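Local coordinates for Crh-like protein 5 (PDB 6IBU) that cuts chitin and transfers the pieces to beta-1,6-glucan or to other chitin chains, cross-linking polysaccharides in the fungal cell wall, at residues A[92-104]-A[110-122]. Sequence-based numbering, arbitrary orientation.
Sequences ESDDLDEVDWEVL and QVQTNYFGKGDTT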
# COMPACT_ATOMS: atom_id res chain seq x y z
N GLU A 92 -1.03 -4.94 2.87
CA GLU A 92 -0.05 -5.91 3.41
C GLU A 92 -0.71 -6.76 4.48
O GLU A 92 -1.38 -6.21 5.37
CB GLU A 92 1.17 -5.19 3.98
CG GLU A 92 2.24 -6.15 4.46
CD GLU A 92 3.56 -5.48 4.83
OE1 GLU A 92 3.54 -4.63 5.75
OE2 GLU A 92 4.60 -5.78 4.16
N SER A 93 -0.44 -8.06 4.43
CA SER A 93 -0.88 -9.04 5.44
C SER A 93 0.26 -9.33 6.41
O SER A 93 1.43 -9.02 6.11
CB SER A 93 -1.37 -10.29 4.78
OG SER A 93 -0.31 -11.22 4.62
N ASP A 94 -0.08 -9.95 7.53
CA ASP A 94 0.87 -10.44 8.55
C ASP A 94 1.74 -11.59 7.99
O ASP A 94 2.84 -11.72 8.55
CB ASP A 94 0.11 -10.75 9.84
CG ASP A 94 -0.27 -9.50 10.63
OD1 ASP A 94 -0.07 -8.37 10.12
OD2 ASP A 94 -0.82 -9.67 11.74
N ASP A 95 1.36 -12.34 6.92
CA ASP A 95 2.29 -13.33 6.28
C ASP A 95 3.00 -12.71 5.08
O ASP A 95 3.74 -13.37 4.40
CB ASP A 95 1.66 -14.69 5.93
CG ASP A 95 0.63 -14.71 4.82
OD1 ASP A 95 0.43 -13.69 4.16
OD2 ASP A 95 0.01 -15.78 4.63
N LEU A 96 2.89 -11.40 4.95
CA LEU A 96 3.62 -10.61 3.93
C LEU A 96 3.07 -10.93 2.54
O LEU A 96 3.80 -10.76 1.60
CB LEU A 96 5.13 -10.88 4.03
CG LEU A 96 5.70 -10.46 5.38
CD1 LEU A 96 7.21 -10.70 5.42
CD2 LEU A 96 5.37 -8.98 5.64
N ASP A 97 1.81 -11.33 2.41
CA ASP A 97 1.06 -11.11 1.15
C ASP A 97 1.00 -9.60 0.97
O ASP A 97 0.96 -8.86 1.97
CB ASP A 97 -0.34 -11.69 1.18
CG ASP A 97 -0.41 -13.20 0.99
OD1 ASP A 97 0.57 -13.78 0.49
OD2 ASP A 97 -1.45 -13.78 1.37
N GLU A 98 1.04 -9.12 -0.26
CA GLU A 98 1.19 -7.68 -0.45
C GLU A 98 0.79 -7.28 -1.85
O GLU A 98 1.15 -7.97 -2.78
CB GLU A 98 2.63 -7.32 -0.19
CG GLU A 98 2.78 -5.92 0.32
CD GLU A 98 3.58 -5.04 -0.62
OE1 GLU A 98 4.56 -4.41 -0.14
OE2 GLU A 98 3.25 -4.99 -1.83
N VAL A 99 0.11 -6.15 -1.96
CA VAL A 99 -0.25 -5.48 -3.23
C VAL A 99 0.08 -4.00 -3.03
O VAL A 99 -0.29 -3.46 -1.97
CB VAL A 99 -1.73 -5.69 -3.56
CG1 VAL A 99 -2.13 -4.91 -4.79
CG2 VAL A 99 -2.06 -7.16 -3.71
N ASP A 100 0.73 -3.37 -3.99
CA ASP A 100 1.11 -1.96 -3.79
C ASP A 100 1.15 -1.19 -5.10
O ASP A 100 1.18 -1.79 -6.21
CB ASP A 100 2.40 -1.84 -3.00
CG ASP A 100 3.64 -2.27 -3.74
OD1 ASP A 100 4.04 -1.54 -4.66
OD2 ASP A 100 4.23 -3.31 -3.36
N TRP A 101 1.09 0.13 -4.91
CA TRP A 101 1.42 1.19 -5.89
C TRP A 101 2.70 1.86 -5.41
O TRP A 101 2.83 2.06 -4.20
CB TRP A 101 0.28 2.20 -5.98
CG TRP A 101 -1.08 1.72 -6.37
CD1 TRP A 101 -2.13 1.43 -5.55
CD2 TRP A 101 -1.60 1.64 -7.71
NE1 TRP A 101 -3.24 1.11 -6.27
CE2 TRP A 101 -2.96 1.25 -7.61
CE3 TRP A 101 -1.05 1.81 -8.98
CZ2 TRP A 101 -3.76 1.05 -8.73
CZ3 TRP A 101 -1.84 1.62 -10.09
CH2 TRP A 101 -3.18 1.26 -9.96
N GLU A 102 3.64 2.16 -6.30
CA GLU A 102 4.82 3.01 -5.96
C GLU A 102 4.91 4.12 -7.00
O GLU A 102 4.99 3.81 -8.17
CB GLU A 102 6.11 2.20 -5.95
CG GLU A 102 6.07 0.96 -5.08
CD GLU A 102 5.97 1.25 -3.59
OE1 GLU A 102 6.62 2.20 -3.12
OE2 GLU A 102 5.22 0.55 -2.90
N VAL A 103 4.91 5.38 -6.59
CA VAL A 103 5.30 6.49 -7.49
C VAL A 103 6.72 6.94 -7.13
O VAL A 103 7.07 6.96 -5.95
CB VAL A 103 4.29 7.66 -7.44
CG1 VAL A 103 4.71 8.79 -8.34
CG2 VAL A 103 2.89 7.20 -7.82
N LEU A 104 7.52 7.26 -8.13
CA LEU A 104 8.89 7.81 -7.94
C LEU A 104 8.83 9.28 -8.31
O LEU A 104 8.22 9.59 -9.35
CB LEU A 104 9.86 7.03 -8.82
CG LEU A 104 9.84 5.52 -8.59
CD1 LEU A 104 10.76 4.84 -9.57
CD2 LEU A 104 10.23 5.15 -7.15
N GLN A 110 4.78 7.57 -15.05
CA GLN A 110 4.40 6.19 -14.67
C GLN A 110 4.13 6.08 -13.16
O GLN A 110 4.52 6.99 -12.37
CB GLN A 110 5.47 5.19 -15.05
CG GLN A 110 6.16 5.43 -16.38
CD GLN A 110 7.32 4.46 -16.54
OE1 GLN A 110 7.27 3.54 -17.35
NE2 GLN A 110 8.34 4.61 -15.72
N VAL A 111 3.45 5.00 -12.80
CA VAL A 111 3.40 4.44 -11.43
C VAL A 111 3.78 2.97 -11.56
O VAL A 111 3.51 2.37 -12.59
CB VAL A 111 2.01 4.61 -10.78
CG1 VAL A 111 1.69 6.07 -10.55
CG2 VAL A 111 0.91 3.96 -11.60
N GLN A 112 4.42 2.42 -10.54
CA GLN A 112 4.76 0.98 -10.55
C GLN A 112 3.66 0.22 -9.81
O GLN A 112 3.16 0.71 -8.81
CB GLN A 112 6.15 0.73 -9.98
CG GLN A 112 6.63 -0.66 -10.36
CD GLN A 112 7.87 -1.09 -9.64
OE1 GLN A 112 8.75 -1.70 -10.23
NE2 GLN A 112 7.95 -0.77 -8.36
N THR A 113 3.26 -0.92 -10.35
CA THR A 113 2.35 -1.85 -9.65
C THR A 113 3.20 -3.01 -9.14
O THR A 113 4.19 -3.34 -9.75
CB THR A 113 1.19 -2.34 -10.52
OG1 THR A 113 1.68 -3.00 -11.67
CG2 THR A 113 0.22 -1.23 -10.90
N ASN A 114 2.81 -3.60 -8.05
CA ASN A 114 3.61 -4.70 -7.49
C ASN A 114 2.78 -5.60 -6.58
O ASN A 114 1.76 -5.16 -6.06
CB ASN A 114 4.76 -4.14 -6.67
CG ASN A 114 6.06 -4.73 -7.14
OD1 ASN A 114 6.28 -5.93 -7.03
ND2 ASN A 114 6.89 -3.88 -7.71
N TYR A 115 3.26 -6.81 -6.39
CA TYR A 115 2.66 -7.72 -5.40
C TYR A 115 3.76 -8.68 -4.95
O TYR A 115 4.74 -8.87 -5.68
CB TYR A 115 1.44 -8.43 -5.99
CG TYR A 115 1.78 -9.64 -6.81
CD1 TYR A 115 2.14 -9.52 -8.15
CD2 TYR A 115 1.79 -10.89 -6.24
CE1 TYR A 115 2.47 -10.63 -8.89
CE2 TYR A 115 2.10 -12.02 -6.97
CZ TYR A 115 2.43 -11.88 -8.30
OH TYR A 115 2.76 -12.98 -9.02
N PHE A 116 3.58 -9.21 -3.74
CA PHE A 116 4.35 -10.32 -3.14
C PHE A 116 3.33 -11.32 -2.60
O PHE A 116 2.27 -10.90 -2.11
CB PHE A 116 5.27 -9.81 -2.03
CG PHE A 116 6.28 -8.81 -2.53
CD1 PHE A 116 7.44 -9.25 -3.14
CD2 PHE A 116 6.03 -7.45 -2.47
CE1 PHE A 116 8.39 -8.34 -3.58
CE2 PHE A 116 6.95 -6.54 -2.99
CZ PHE A 116 8.13 -6.99 -3.53
N GLY A 117 3.64 -12.60 -2.74
CA GLY A 117 3.00 -13.69 -2.00
C GLY A 117 3.90 -14.13 -0.87
O GLY A 117 5.05 -14.48 -1.14
N LYS A 118 3.42 -14.07 0.37
CA LYS A 118 4.08 -14.69 1.55
C LYS A 118 5.53 -14.21 1.67
O LYS A 118 6.39 -15.02 2.10
CB LYS A 118 4.06 -16.22 1.44
CG LYS A 118 2.67 -16.79 1.28
CD LYS A 118 2.64 -18.28 1.30
CE LYS A 118 1.23 -18.82 1.37
NZ LYS A 118 0.50 -18.72 0.08
N GLY A 119 5.79 -12.94 1.34
CA GLY A 119 7.10 -12.30 1.56
C GLY A 119 8.14 -12.82 0.59
O GLY A 119 9.34 -12.56 0.81
N ASP A 120 7.71 -13.50 -0.46
CA ASP A 120 8.59 -14.15 -1.45
C ASP A 120 9.05 -13.10 -2.46
O ASP A 120 8.23 -12.69 -3.26
CB ASP A 120 7.85 -15.30 -2.11
CG ASP A 120 8.71 -16.07 -3.07
OD1 ASP A 120 9.87 -15.73 -3.16
OD2 ASP A 120 8.21 -17.01 -3.70
N THR A 121 10.31 -12.69 -2.43
CA THR A 121 10.87 -11.66 -3.34
C THR A 121 11.81 -12.31 -4.36
O THR A 121 12.57 -11.58 -5.00
CB THR A 121 11.65 -10.59 -2.58
OG1 THR A 121 12.80 -11.22 -2.02
CG2 THR A 121 10.81 -9.89 -1.54
N THR A 122 11.71 -13.62 -4.51
CA THR A 122 12.63 -14.45 -5.32
C THR A 122 12.73 -13.96 -6.77
O THR A 122 13.87 -13.70 -7.18
CB THR A 122 12.24 -15.93 -5.22
OG1 THR A 122 13.45 -16.61 -5.53
CG2 THR A 122 11.10 -16.34 -6.13
O HOH W 1 0.26 -15.73 -1.35
O HOH W 2 6.77 7.17 -10.82
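Asp97 OD1 is met by two groups: the backbone N of Lys118 reaches it at 2.9 Å, on the anti side, 22° out of the carboxylate plane, and a water 2.7 Å from Asp97 OD1 probably donates to it. The other oxygen, OD2, is bound by Thr177 OG1 and Gln176 N, which ties the mouth of the hairpin to the neighbouring loop. A step further out, Gly119 N donates to Leu96 O from above the carbonyl plane. Strands 98-104 and 110-116 then run antiparallel at 165°, paired backbone bonds joining Glu98 to Phe116, Asp100 to Asn114 and Glu102 to Gln112. On their shared face Glu98, Asp100 and Glu102 make the Glu-x-Asp-x-Glu signature of GH16; as in relatives, Glu98 is probably the nucleophile and Glu102, which binds chitin, the proton donor. Glu102 OE1 is hydrogen-bonded to Ser88 OG. Glu98 OE2 is 3.8 Å from Phe116 CD2, at the ring edge, carboxylate and ring planes 87° apart. Asp100 lays OD1 3.4 Å from Asn114 CB. On the other face Trp101 CZ3 meets Thr113 CG2 at 3.6 Å. There strands 140-146 and 150-155 cover Val99 and Trp101, while strands 85-93 and 128-131 flank the hairpin within its sheet.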